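Local structure of beta-fructofuranosidase (Bifidobacterium adolescentis, 6NOB) at residues Asn590-Phe595 with Gly603-Gln608; Ala532-Ala537 with Val583-Asp588; Cys429-Gly434 with Gly599-Ser604. The protein probably hydrolyses terminal beta-fructofuranoside units of substrates such as sucrose. All coordinates share one frame; numbering follows the deposited sequence.

The three contacts run from the core of the C-terminal beta-sandwich to its border with the beta-propeller, the two-part fold of family 32. Contact 2 packs strand 532-540 of one sheet against strand 582-588 of the other. Contact 1 is the next hairpin along the chain, 591-596 with 601-606; its first strand adjoins 582-588, with E593 N and F595 N probably bonded to F586 O and E584 O, and the two centres lie about 9 Å apart. Contact 3, also about 9 Å from contact 1, shares G603 and S604 with it and brings propeller loop 429-434 to strand 601-606, the outermost of its sheet. Contacts 2 and 3, about 13 Å apart between centres, do not touch.

Contact 1 (Asn590-Phe595 with Gly603-Gln608); sequences NVVEVF and GSMLFQ
The backbone of V594 meets that of G603 twice, V594 N giving to G603 O at 2.6 Å and G603 N to V594 O at 2.8 Å, in a beta hairpin whose short strand segments are antiparallel, 176° between their directions. V592 and M605 form the second hydrogen-bonded pair: V592 N points almost straight down the C=O of M605 at 3.1 Å, and M605 N returns the bond to V592 O. Just outside the assigned strands, where both residues are loop, F607 N still reaches N590 O at 3.0 Å, but from above the carbonyl plane.

The non-hydrogen-bonded pairs V591-L606 and E593-S604 put their side chains on one sheet face. There CG of E593 lies 3.7 Å from CB of S604, while the buried carboxylate of E593 is held by R476, H121 and the backbone of L474. V591 CG2 touches L606 CD2, and F454 packs on all four residues.

At the open end Q608 bends about its CB-CG bond (chi2 61°), turning its amide back so that OE1 comes 3.2 Å from N590 CB; the two amide planes stand 57° apart. An alanine here would probably lose the cover that the Q608 amide gives N590 CB, opening a gap beside it. On the opposite face V592 CG1 rests against M605 CG at 4.2 Å.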
ATOM      1  N   ASN A 590      12.303  -2.986  11.328  1.00 54.29           N
ATOM      2  CA  ASN A 590      12.895  -2.411  10.124  1.00 50.68           C
ATOM      3  C   ASN A 590      12.053  -1.287   9.526  1.00 47.15           C
ATOM      4  O   ASN A 590      12.165  -1.020   8.324  1.00 41.16           O
ATOM      5  CB  ASN A 590      13.140  -3.493   9.062  1.00 48.52           C
ATOM      6  CG  ASN A 590      11.856  -4.148   8.577  1.00 50.18           C
ATOM      7  OD1 ASN A 590      10.762  -3.846   9.059  1.00 50.97           O
ATOM      8  ND2 ASN A 590      11.985  -5.049   7.610  1.00 47.43           N
ATOM      9  N   VAL A 591      11.221  -0.626  10.324  1.00 44.22           N
ATOM     10  CA  VAL A 591      10.398   0.476   9.836  1.00 38.64           C
ATOM     11  C   VAL A 591      10.008   1.334  11.031  1.00 42.18           C
ATOM     12  O   VAL A 591       9.747   0.822  12.123  1.00 44.19           O
ATOM     13  CB  VAL A 591       9.160  -0.046   9.064  1.00 41.41           C
ATOM     14  CG1 VAL A 591       8.298  -0.937   9.956  1.00 39.57           C
ATOM     15  CG2 VAL A 591       8.343   1.108   8.490  1.00 40.60           C
ATOM     16  N   VAL A 592       9.992   2.648  10.820  1.00 44.13           N
ATOM     17  CA  VAL A 592       9.610   3.608  11.847  1.00 41.15           C
ATOM     18  C   VAL A 592       8.384   4.367  11.364  1.00 43.87           C
ATOM     19  O   VAL A 592       8.210   4.604  10.165  1.00 44.09           O
ATOM     20  CB  VAL A 592      10.766   4.580  12.190  1.00 36.63           C
ATOM     21  CG1 VAL A 592      10.963   5.606  11.083  1.00 35.03           C
ATOM     22  CG2 VAL A 592      10.516   5.271  13.523  1.00 34.75           C
ATOM     23  N   GLU A 593       7.509   4.712  12.306  1.00 45.43           N
ATOM     24  CA  GLU A 593       6.370   5.586  12.043  1.00 43.61           C
ATOM     25  C   GLU A 593       6.233   6.530  13.227  1.00 47.93           C
ATOM     26  O   GLU A 593       6.094   6.077  14.368  1.00 51.05           O
ATOM     27  CB  GLU A 593       5.079   4.787  11.823  1.00 38.27           C
ATOM     28  CG  GLU A 593       5.171   3.759  10.703  1.00 45.31           C
ATOM     29  CD  GLU A 593       3.826   3.183  10.315  1.00 47.09           C
ATOM     30  OE1 GLU A 593       2.984   3.943   9.796  1.00 49.30           O
ATOM     31  OE2 GLU A 593       3.614   1.969  10.525  1.00 44.97           O
ATOM     32  N   VAL A 594       6.284   7.831  12.958  1.00 47.09           N
ATOM     33  CA  VAL A 594       6.342   8.856  13.993  1.00 41.96           C
ATOM     34  C   VAL A 594       5.134   9.771  13.845  1.00 42.81           C
ATOM     35  O   VAL A 594       4.805  10.199  12.733  1.00 49.47           O
ATOM     36  CB  VAL A 594       7.651   9.661  13.908  1.00 41.49           C
ATOM     37  CG1 VAL A 594       7.666  10.766  14.949  1.00 43.34           C
ATOM     38  CG2 VAL A 594       8.853   8.740  14.073  1.00 33.54           C
ATOM     39  N   PHE A 595       4.485  10.077  14.966  1.00 38.61           N
ATOM     40  CA  PHE A 595       3.335  10.969  14.999  1.00 38.33           C
ATOM     41  C   PHE A 595       3.603  12.086  15.996  1.00 39.03           C
ATOM     42  O   PHE A 595       3.950  11.823  17.152  1.00 40.06           O
ATOM     43  CB  PHE A 595       2.062  10.195  15.355  1.00 35.71           C
ATOM     44  CG  PHE A 595       1.766   9.079  14.396  1.00 39.83           C
ATOM     45  CD1 PHE A 595       2.293   7.814  14.600  1.00 37.17           C
ATOM     46  CD2 PHE A 595       0.994   9.307  13.268  1.00 39.53           C
ATOM     47  CE1 PHE A 595       2.040   6.792  13.706  1.00 37.55           C
ATOM     48  CE2 PHE A 595       0.736   8.289  12.372  1.00 38.05           C
ATOM     49  CZ  PHE A 595       1.258   7.029  12.591  1.00 40.39           C
ATOM     50  N   GLY A 603       5.310  11.001  10.147  1.00 42.85           N
ATOM     51  CA  GLY A 603       6.501  10.732   9.360  1.00 40.68           C
ATOM     52  C   GLY A 603       7.013   9.317   9.526  1.00 46.60           C
ATOM     53  O   GLY A 603       7.122   8.823  10.653  1.00 45.82           O
ATOM     54  N   SER A 604       7.345   8.660   8.415  1.00 45.85           N
ATOM     55  CA  SER A 604       7.679   7.242   8.453  1.00 46.71           C
ATOM     56  C   SER A 604       8.577   6.893   7.274  1.00 41.71           C
ATOM     57  O   SER A 604       8.596   7.589   6.255  1.00 42.75           O
ATOM     58  CB  SER A 604       6.414   6.379   8.436  1.00 47.21           C
ATOM     59  OG  SER A 604       5.639   6.633   7.280  1.00 49.36           O
ATOM     60  N   MET A 605       9.316   5.793   7.428  1.00 38.46           N
ATOM     61  CA  MET A 605      10.221   5.297   6.395  1.00 41.89           C
ATOM     62  C   MET A 605      10.777   3.949   6.826  1.00 45.99           C
ATOM     63  O   MET A 605      10.782   3.609   8.013  1.00 49.86           O
ATOM     64  CB  MET A 605      11.373   6.272   6.129  1.00 43.59           C
ATOM     65  CG  MET A 605      12.402   6.328   7.250  1.00 46.02           C
ATOM     66  SD  MET A 605      13.693   7.550   6.951  1.00 48.76           S
ATOM     67  CE  MET A 605      12.729   9.059   6.957  1.00 37.03           C
ATOM     68  N   LEU A 606      11.255   3.189   5.842  1.00 44.79           N
ATOM     69  CA  LEU A 606      11.965   1.950   6.128  1.00 43.97           C
ATOM     70  C   LEU A 606      13.344   2.254   6.697  1.00 43.47           C
ATOM     71  O   LEU A 606      14.048   3.146   6.217  1.00 44.60           O
ATOM     72  CB  LEU A 606      12.108   1.108   4.861  1.00 43.33           C
ATOM     73  CG  LEU A 606      10.833   0.681   4.133  1.00 41.63           C
ATOM     74  CD1 LEU A 606      11.184  -0.167   2.919  1.00 39.49           C
ATOM     75  CD2 LEU A 606       9.906  -0.072   5.070  1.00 35.82           C
ATOM     76  N   PHE A 607      13.728   1.506   7.730  1.00 44.66           N
ATOM     77  CA  PHE A 607      15.074   1.620   8.289  1.00 41.77           C
ATOM     78  C   PHE A 607      15.393   0.315   9.005  1.00 43.83           C
ATOM     79  O   PHE A 607      14.833   0.047  10.072  1.00 48.79           O
ATOM     80  CB  PHE A 607      15.183   2.806   9.238  1.00 40.10           C
ATOM     81  CG  PHE A 607      16.559   2.986   9.809  1.00 47.08           C
ATOM     82  CD1 PHE A 607      16.915   2.380  11.003  1.00 46.44           C
ATOM     83  CD2 PHE A 607      17.505   3.744   9.138  1.00 44.33           C
ATOM     84  CE1 PHE A 607      18.187   2.536  11.523  1.00 45.29           C
ATOM     85  CE2 PHE A 607      18.778   3.904   9.654  1.00 44.97           C
ATOM     86  CZ  PHE A 607      19.119   3.300  10.847  1.00 47.99           C
ATOM     87  N   GLN A 608      16.301  -0.473   8.435  1.00 44.41           N
ATOM     88  CA  GLN A 608      16.649  -1.780   8.989  1.00 49.04           C
ATOM     89  C   GLN A 608      17.507  -1.603  10.236  1.00 51.62           C
ATOM     90  O   GLN A 608      18.708  -1.340  10.151  1.00 56.56           O
ATOM     91  CB  GLN A 608      17.373  -2.624   7.946  1.00 48.46           C
ATOM     92  CG  GLN A 608      17.689  -4.034   8.412  1.00 48.31           C
ATOM     93  CD  GLN A 608      16.438  -4.823   8.753  1.00 52.28           C
ATOM     94  OE1 GLN A 608      15.623  -5.121   7.880  1.00 50.17           O
ATOM     95  NE2 GLN A 608      16.280  -5.164  10.028  1.00 52.75           N
TER

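Contact 2 (Ala532-Ala537 with Val583-Asp588)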
ATOM      1  N   ALA A 532      16.705  19.195  20.624  1.00 56.25           N
ATOM      2  CA  ALA A 532      16.567  17.867  21.198  1.00 56.61           C
ATOM      3  C   ALA A 532      16.932  16.822  20.155  1.00 55.53           C
ATOM      4  O   ALA A 532      16.906  17.084  18.950  1.00 61.69           O
ATOM      5  CB  ALA A 532      15.145  17.625  21.720  1.00 57.70           C
ATOM      6  N   ILE A 533      17.262  15.627  20.639  1.00 54.12           N
ATOM      7  CA  ILE A 533      17.671  14.519  19.783  1.00 56.74           C
ATOM      8  C   ILE A 533      17.121  13.221  20.361  1.00 59.21           C
ATOM      9  O   ILE A 533      17.169  12.996  21.575  1.00 58.96           O
ATOM     10  CB  ILE A 533      19.208  14.457  19.637  1.00 55.84           C
ATOM     11  CG1 ILE A 533      19.622  13.259  18.783  1.00 53.87           C
ATOM     12  CG2 ILE A 533      19.884  14.413  21.001  1.00 58.31           C
ATOM     13  CD1 ILE A 533      20.832  13.530  17.919  1.00 60.83           C
ATOM     14  N   MET A 534      16.583  12.372  19.485  1.00 56.53           N
ATOM     15  CA  MET A 534      16.068  11.060  19.864  1.00 49.61           C
ATOM     16  C   MET A 534      16.684  10.018  18.940  1.00 49.61           C
ATOM     17  O   MET A 534      16.346   9.960  17.753  1.00 49.36           O
ATOM     18  CB  MET A 534      14.539  11.019  19.793  1.00 47.28           C
ATOM     19  CG  MET A 534      13.838  11.701  20.961  1.00 50.69           C
ATOM     20  SD  MET A 534      12.047  11.812  20.751  1.00 53.76           S
ATOM     21  CE  MET A 534      11.573  10.089  20.886  1.00 51.76           C
ATOM     22  N   VAL A 535      17.591   9.205  19.477  1.00 51.44           N
ATOM     23  CA  VAL A 535      18.170   8.089  18.734  1.00 53.71           C
ATOM     24  C   VAL A 535      17.153   6.952  18.740  1.00 55.50           C
ATOM     25  O   VAL A 535      16.890   6.349  19.782  1.00 56.58           O
ATOM     26  CB  VAL A 535      19.506   7.643  19.339  1.00 55.73           C
ATOM     27  CG1 VAL A 535      20.038   6.415  18.612  1.00 54.52           C
ATOM     28  CG2 VAL A 535      20.517   8.781  19.301  1.00 46.93           C
ATOM     29  N   LEU A 536      16.575   6.660  17.576  1.00 51.94           N
ATOM     30  CA  LEU A 536      15.516   5.663  17.494  1.00 49.24           C
ATOM     31  C   LEU A 536      16.048   4.264  17.202  1.00 48.75           C
ATOM     32  O   LEU A 536      15.540   3.282  17.754  1.00 50.21           O
ATOM     33  CB  LEU A 536      14.497   6.066  16.425  1.00 46.81           C
ATOM     34  CG  LEU A 536      13.989   7.511  16.466  1.00 42.88           C
ATOM     35  CD1 LEU A 536      12.990   7.760  15.345  1.00 38.07           C
ATOM     36  CD2 LEU A 536      13.368   7.832  17.820  1.00 42.27           C
ATOM     37  N   ALA A 537      17.059   4.150  16.343  1.00 46.08           N
ATOM     38  CA  ALA A 537      17.593   2.847  15.977  1.00 45.40           C
ATOM     39  C   ALA A 537      18.950   3.022  15.317  1.00 50.73           C
ATOM     40  O   ALA A 537      19.273   4.085  14.778  1.00 50.62           O
ATOM     41  CB  ALA A 537      16.645   2.092  15.040  1.00 49.76           C
ATOM     42  N   VAL A 583       5.819  13.536  20.966  1.00 48.77           N
ATOM     43  CA  VAL A 583       6.432  12.664  19.972  1.00 45.94           C
ATOM     44  C   VAL A 583       6.001  11.237  20.277  1.00 49.30           C
ATOM     45  O   VAL A 583       6.291  10.713  21.361  1.00 52.36           O
ATOM     46  CB  VAL A 583       7.963  12.782  19.967  1.00 45.27           C
ATOM     47  CG1 VAL A 583       8.559  11.778  18.994  1.00 42.54           C
ATOM     48  CG2 VAL A 583       8.387  14.197  19.608  1.00 48.57           C
ATOM     49  N   GLU A 584       5.304  10.613  19.331  1.00 46.93           N
ATOM     50  CA  GLU A 584       4.870   9.229  19.450  1.00 47.82           C
ATOM     51  C   GLU A 584       5.568   8.409  18.374  1.00 47.14           C
ATOM     52  O   GLU A 584       5.481   8.737  17.188  1.00 52.31           O
ATOM     53  CB  GLU A 584       3.347   9.119  19.323  1.00 50.42           C
ATOM     54  CG  GLU A 584       2.785   7.819  19.855  1.00 52.36           C
ATOM     55  CD  GLU A 584       1.267   7.800  19.916  1.00 52.25           C
ATOM     56  OE1 GLU A 584       0.617   8.055  18.880  1.00 51.27           O
ATOM     57  OE2 GLU A 584       0.723   7.528  21.005  1.00 51.12           O
ATOM     58  N   VAL A 585       6.264   7.350  18.790  1.00 44.76           N
ATOM     59  CA  VAL A 585       7.138   6.587  17.906  1.00 40.56           C
ATOM     60  C   VAL A 585       6.730   5.121  17.923  1.00 45.04           C
ATOM     61  O   VAL A 585       6.603   4.518  18.995  1.00 51.25           O
ATOM     62  CB  VAL A 585       8.618   6.724  18.312  1.00 41.00           C
ATOM     63  CG1 VAL A 585       9.505   5.951  17.350  1.00 37.62           C
ATOM     64  CG2 VAL A 585       9.023   8.188  18.366  1.00 45.52           C
ATOM     65  N   PHE A 586       6.531   4.551  16.735  1.00 43.36           N
ATOM     66  CA  PHE A 586       6.417   3.109  16.538  1.00 42.63           C
ATOM     67  C   PHE A 586       7.618   2.669  15.708  1.00 44.05           C
ATOM     68  O   PHE A 586       7.728   3.039  14.534  1.00 41.48           O
ATOM     69  CB  PHE A 586       5.122   2.726  15.820  1.00 39.60           C
ATOM     70  CG  PHE A 586       3.863   3.008  16.595  1.00 36.26           C
ATOM     71  CD1 PHE A 586       3.322   4.283  16.633  1.00 33.70           C
ATOM     72  CD2 PHE A 586       3.195   1.985  17.247  1.00 40.41           C
ATOM     73  CE1 PHE A 586       2.154   4.539  17.329  1.00 39.76           C
ATOM     74  CE2 PHE A 586       2.026   2.234  17.948  1.00 43.80           C
ATOM     75  CZ  PHE A 586       1.505   3.515  17.987  1.00 42.51           C
ATOM     76  N   PHE A 587       8.515   1.886  16.303  1.00 42.08           N
ATOM     77  CA  PHE A 587       9.607   1.269  15.558  1.00 44.55           C
ATOM     78  C   PHE A 587       9.451  -0.241  15.612  1.00 43.56           C
ATOM     79  O   PHE A 587       9.439  -0.830  16.698  1.00 47.03           O
ATOM     80  CB  PHE A 587      10.979   1.672  16.094  1.00 46.09           C
ATOM     81  CG  PHE A 587      12.108   1.120  15.276  1.00 44.64           C
ATOM     82  CD1 PHE A 587      12.428   1.684  14.052  1.00 43.81           C
ATOM     83  CD2 PHE A 587      12.822   0.013  15.707  1.00 45.36           C
ATOM     84  CE1 PHE A 587      13.453   1.170  13.281  1.00 46.02           C
ATOM     85  CE2 PHE A 587      13.849  -0.507  14.940  1.00 46.84           C
ATOM     86  CZ  PHE A 587      14.164   0.073  13.725  1.00 45.98           C
ATOM     87  N   ASP A 588       9.359  -0.867  14.437  1.00 40.83           N
ATOM     88  CA  ASP A 588       9.036  -2.286  14.311  1.00 41.50           C
ATOM     89  C   ASP A 588      10.140  -2.974  13.500  1.00 45.99           C
ATOM     90  O   ASP A 588       9.954  -3.310  12.329  1.00 48.58           O
ATOM     91  CB  ASP A 588       7.656  -2.466  13.672  1.00 40.70           C
ATOM     92  CG  ASP A 588       7.223  -3.917  13.603  1.00 42.53           C
ATOM     93  OD1 ASP A 588       7.779  -4.749  14.353  1.00 43.74           O
ATOM     94  OD2 ASP A 588       6.320  -4.221  12.797  1.00 37.56           O
TER
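The ring of F587 carries the methyl of A537 over one face: A537 CB sits 3.4 Å above the ring plane, 27° off the normal through the centroid, and is displaced toward the CZ rim, with A537 CB to F587 CZ the closest pair at 3.5 Å. This is a CH-pi contact. CG of F587 is anti to its backbone N (chi1 -176°), which sends the ring across to the other strand. The carbonyl oxygen F607 O lies 3.7 Å from F587 CE1, and V592 and N518 pack on the same side chain.

Farther along, the two strands face each other through aliphatic groups. M534 bends at its thioether, and its SD and V583 CG1 come to 3.9 Å as the side chains slide past one another in opposite directions. Its terminal CE meets V585 CG2 tip to tip at 4.1 Å. L536 CD2 reaches the other branch of the same valine, CG1, at 4.3 Å. L536 and A537 both stand opposite L550 of the adjoining strand in a classic beta bulge, and both successive residues direct CB toward strand 583-588.

The strand axes come within 8.7 Å and their directions differ by 27°, the face-to-face packing of a beta-sandwich. Strand 591-596 adds to the same core: V592 also touches L536 and V585, and L596 lies against V583. No hydrogen bond spans the gap. What joins the two strands here is therefore apolar hydrocarbon, sulfur and ring surface, with no directed polar bond across.

Contact 3 (Cys429-Gly434 with Gly599-Ser604); sequences CDFGTG and GQTAGS
D430 OD1 takes two backbone N-H groups, S604 N at 2.8 Å on its syn lone pair and G432 N at 3.0 Å on the anti side. The bond to G432 makes an Asx turn at residues 430-432, in a loop of the catalytic beta-propeller laid along the outermost strand of the C-terminal sandwich sheet. The second oxygen, OD2, receives S604 OG at 2.5 Å from above the carboxylate plane and also forms a salt bridge with R476, whose guanidinium in turn bonds S604 OG. With CG anti to the backbone N (chi1 -166°), the carboxylate swings over to the strand. Such a network would be expected to favour the charged form of the buried aspartate and to fix its rotation.

The backbones run side by side, their end-to-end directions 31° apart. F431 N bonds A602 O at 2.8 Å, in the carbonyl plane, whereas T433 N reaches S604 O only weakly. Between these two bonds G432 turns its CA-H toward S604 O; a CB on this residue would run into that oxygen.

The F431 ring lies with one face over G603, whose CA is 3.6 Å from the ring centroid and 19° off the normal. Any CB on G603 would collide with F431 CZ, so the bare glycine is what allows the ring to settle this close. T601 crosses the F431 side chain at about a right angle, T601 OG1 3.3 Å from F431 CD2, with the hydroxyl bonded to S575 O. At the start of the loop one water completes the seam, donating to C429 O at 2.9 Å and accepting from A602 N at 3.1 Å.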
ATOM      1  N   CYS A 429       1.035  13.984   3.408  1.00 39.72           N
ATOM      2  CA  CYS A 429       0.481  13.044   4.380  1.00 38.12           C
ATOM      3  C   CYS A 429       1.551  12.494   5.312  1.00 36.77           C
ATOM      4  O   CYS A 429       1.246  12.120   6.450  1.00 43.04           O
ATOM      5  CB  CYS A 429      -0.202  11.876   3.666  1.00 39.08           C
ATOM      6  SG  CYS A 429      -1.661  12.288   2.686  1.00 43.56           S
ATOM      7  N   ASP A 430       2.797  12.422   4.849  1.00 36.57           N
ATOM      8  CA  ASP A 430       3.867  11.764   5.592  1.00 44.11           C
ATOM      9  C   ASP A 430       5.180  12.447   5.246  1.00 46.82           C
ATOM     10  O   ASP A 430       5.567  12.476   4.074  1.00 47.43           O
ATOM     11  CB  ASP A 430       3.922  10.273   5.253  1.00 41.46           C
ATOM     12  CG  ASP A 430       4.763   9.482   6.234  1.00 46.08           C
ATOM     13  OD1 ASP A 430       6.002   9.648   6.228  1.00 47.46           O
ATOM     14  OD2 ASP A 430       4.179   8.696   7.011  1.00 46.04           O
ATOM     15  N   PHE A 431       5.864  12.989   6.252  1.00 45.75           N
ATOM     16  CA  PHE A 431       7.066  13.777   6.009  1.00 42.75           C
ATOM     17  C   PHE A 431       8.332  12.930   5.934  1.00 41.55           C
ATOM     18  O   PHE A 431       9.432  13.489   5.870  1.00 46.12           O
ATOM     19  CB  PHE A 431       7.207  14.888   7.065  1.00 40.16           C
ATOM     20  CG  PHE A 431       7.555  14.407   8.455  1.00 40.58           C
ATOM     21  CD1 PHE A 431       8.876  14.174   8.820  1.00 38.48           C
ATOM     22  CD2 PHE A 431       6.568  14.256   9.417  1.00 41.26           C
ATOM     23  CE1 PHE A 431       9.198  13.753  10.102  1.00 45.08           C
ATOM     24  CE2 PHE A 431       6.882  13.840  10.704  1.00 41.01           C
ATOM     25  CZ  PHE A 431       8.198  13.588  11.047  1.00 44.46           C
ATOM     26  N   GLY A 432       8.206  11.605   5.922  1.00 38.62           N
ATOM     27  CA  GLY A 432       9.345  10.744   5.671  1.00 41.80           C
ATOM     28  C   GLY A 432       9.528  10.479   4.189  1.00 45.11           C
ATOM     29  O   GLY A 432       9.442  11.403   3.376  1.00 44.72           O
ATOM     30  N   THR A 433       9.775   9.225   3.817  1.00 43.23           N
ATOM     31  CA  THR A 433       9.842   8.852   2.410  1.00 43.13           C
ATOM     32  C   THR A 433       9.411   7.402   2.245  1.00 43.28           C
ATOM     33  O   THR A 433       9.665   6.559   3.109  1.00 44.50           O
ATOM     34  CB  THR A 433      11.246   9.057   1.825  1.00 40.23           C
ATOM     35  OG1 THR A 433      11.214   8.796   0.416  1.00 42.76           O
ATOM     36  CG2 THR A 433      12.260   8.135   2.490  1.00 36.50           C
ATOM     37  N   GLY A 434       8.747   7.124   1.123  1.00 39.00           N
ATOM     38  CA  GLY A 434       8.337   5.777   0.798  1.00 41.26           C
ATOM     39  C   GLY A 434       6.948   5.397   1.256  1.00 45.22           C
ATOM     40  O   GLY A 434       6.486   4.296   0.927  1.00 44.44           O
ATOM     41  N   GLY A 599      -0.815  13.683  15.955  1.00 46.17           N
ATOM     42  CA  GLY A 599      -1.176  13.490  14.570  1.00 43.36           C
ATOM     43  C   GLY A 599      -1.220  14.743  13.728  1.00 42.34           C
ATOM     44  O   GLY A 599      -1.693  14.680  12.587  1.00 40.68           O
ATOM     45  N   GLN A 600      -0.765  15.881  14.257  1.00 39.97           N
ATOM     46  CA  GLN A 600      -0.665  17.089  13.447  1.00 41.93           C
ATOM     47  C   GLN A 600       0.175  16.835  12.203  1.00 46.11           C
ATOM     48  O   GLN A 600      -0.137  17.336  11.115  1.00 47.00           O
ATOM     49  CB  GLN A 600      -0.076  18.224  14.284  1.00 41.77           C
ATOM     50  CG  GLN A 600      -0.105  19.583  13.619  1.00 41.83           C
ATOM     51  CD  GLN A 600       0.444  20.668  14.522  1.00 46.68           C
ATOM     52  OE1 GLN A 600       0.575  20.477  15.733  1.00 45.67           O
ATOM     53  NE2 GLN A 600       0.777  21.813  13.936  1.00 46.05           N
ATOM     54  N   THR A 601       1.234  16.043  12.343  1.00 42.44           N
ATOM     55  CA  THR A 601       2.010  15.559  11.215  1.00 36.90           C
ATOM     56  C   THR A 601       2.488  14.149  11.531  1.00 39.10           C
ATOM     57  O   THR A 601       2.667  13.784  12.697  1.00 46.39           O
ATOM     58  CB  THR A 601       3.195  16.488  10.904  1.00 36.35           C
ATOM     59  OG1 THR A 601       3.815  16.084   9.677  1.00 36.26           O
ATOM     60  CG2 THR A 601       4.218  16.449  12.024  1.00 33.04           C
ATOM     61  N   ALA A 602       2.660  13.350  10.483  1.00 38.04           N
ATOM     62  CA  ALA A 602       3.138  11.981  10.606  1.00 38.25           C
ATOM     63  C   ALA A 602       4.335  11.786   9.689  1.00 42.33           C
ATOM     64  O   ALA A 602       4.375  12.341   8.588  1.00 42.97           O
ATOM     65  CB  ALA A 602       2.041  10.972  10.255  1.00 28.68           C
ATOM     66  N   GLY A 603       5.310  11.001  10.147  1.00 42.85           N
ATOM     67  CA  GLY A 603       6.501  10.732   9.360  1.00 40.68           C
ATOM     68  C   GLY A 603       7.013   9.317   9.526  1.00 46.60           C
ATOM     69  O   GLY A 603       7.122   8.823  10.653  1.00 45.82           O
ATOM     70  N   SER A 604       7.345   8.660   8.415  1.00 45.85           N
ATOM     71  CA  SER A 604       7.679   7.242   8.453  1.00 46.71           C
ATOM     72  C   SER A 604       8.577   6.893   7.274  1.00 41.71           C
ATOM     73  O   SER A 604       8.596   7.589   6.255  1.00 42.75           O
ATOM     74  CB  SER A 604       6.414   6.379   8.436  1.00 47.21           C
ATOM     75  OG  SER A 604       5.639   6.633   7.280  1.00 49.36           O
TER
HETATM   76  O   HOH W   1       0.875  14.383   8.174  1.00 39.83           O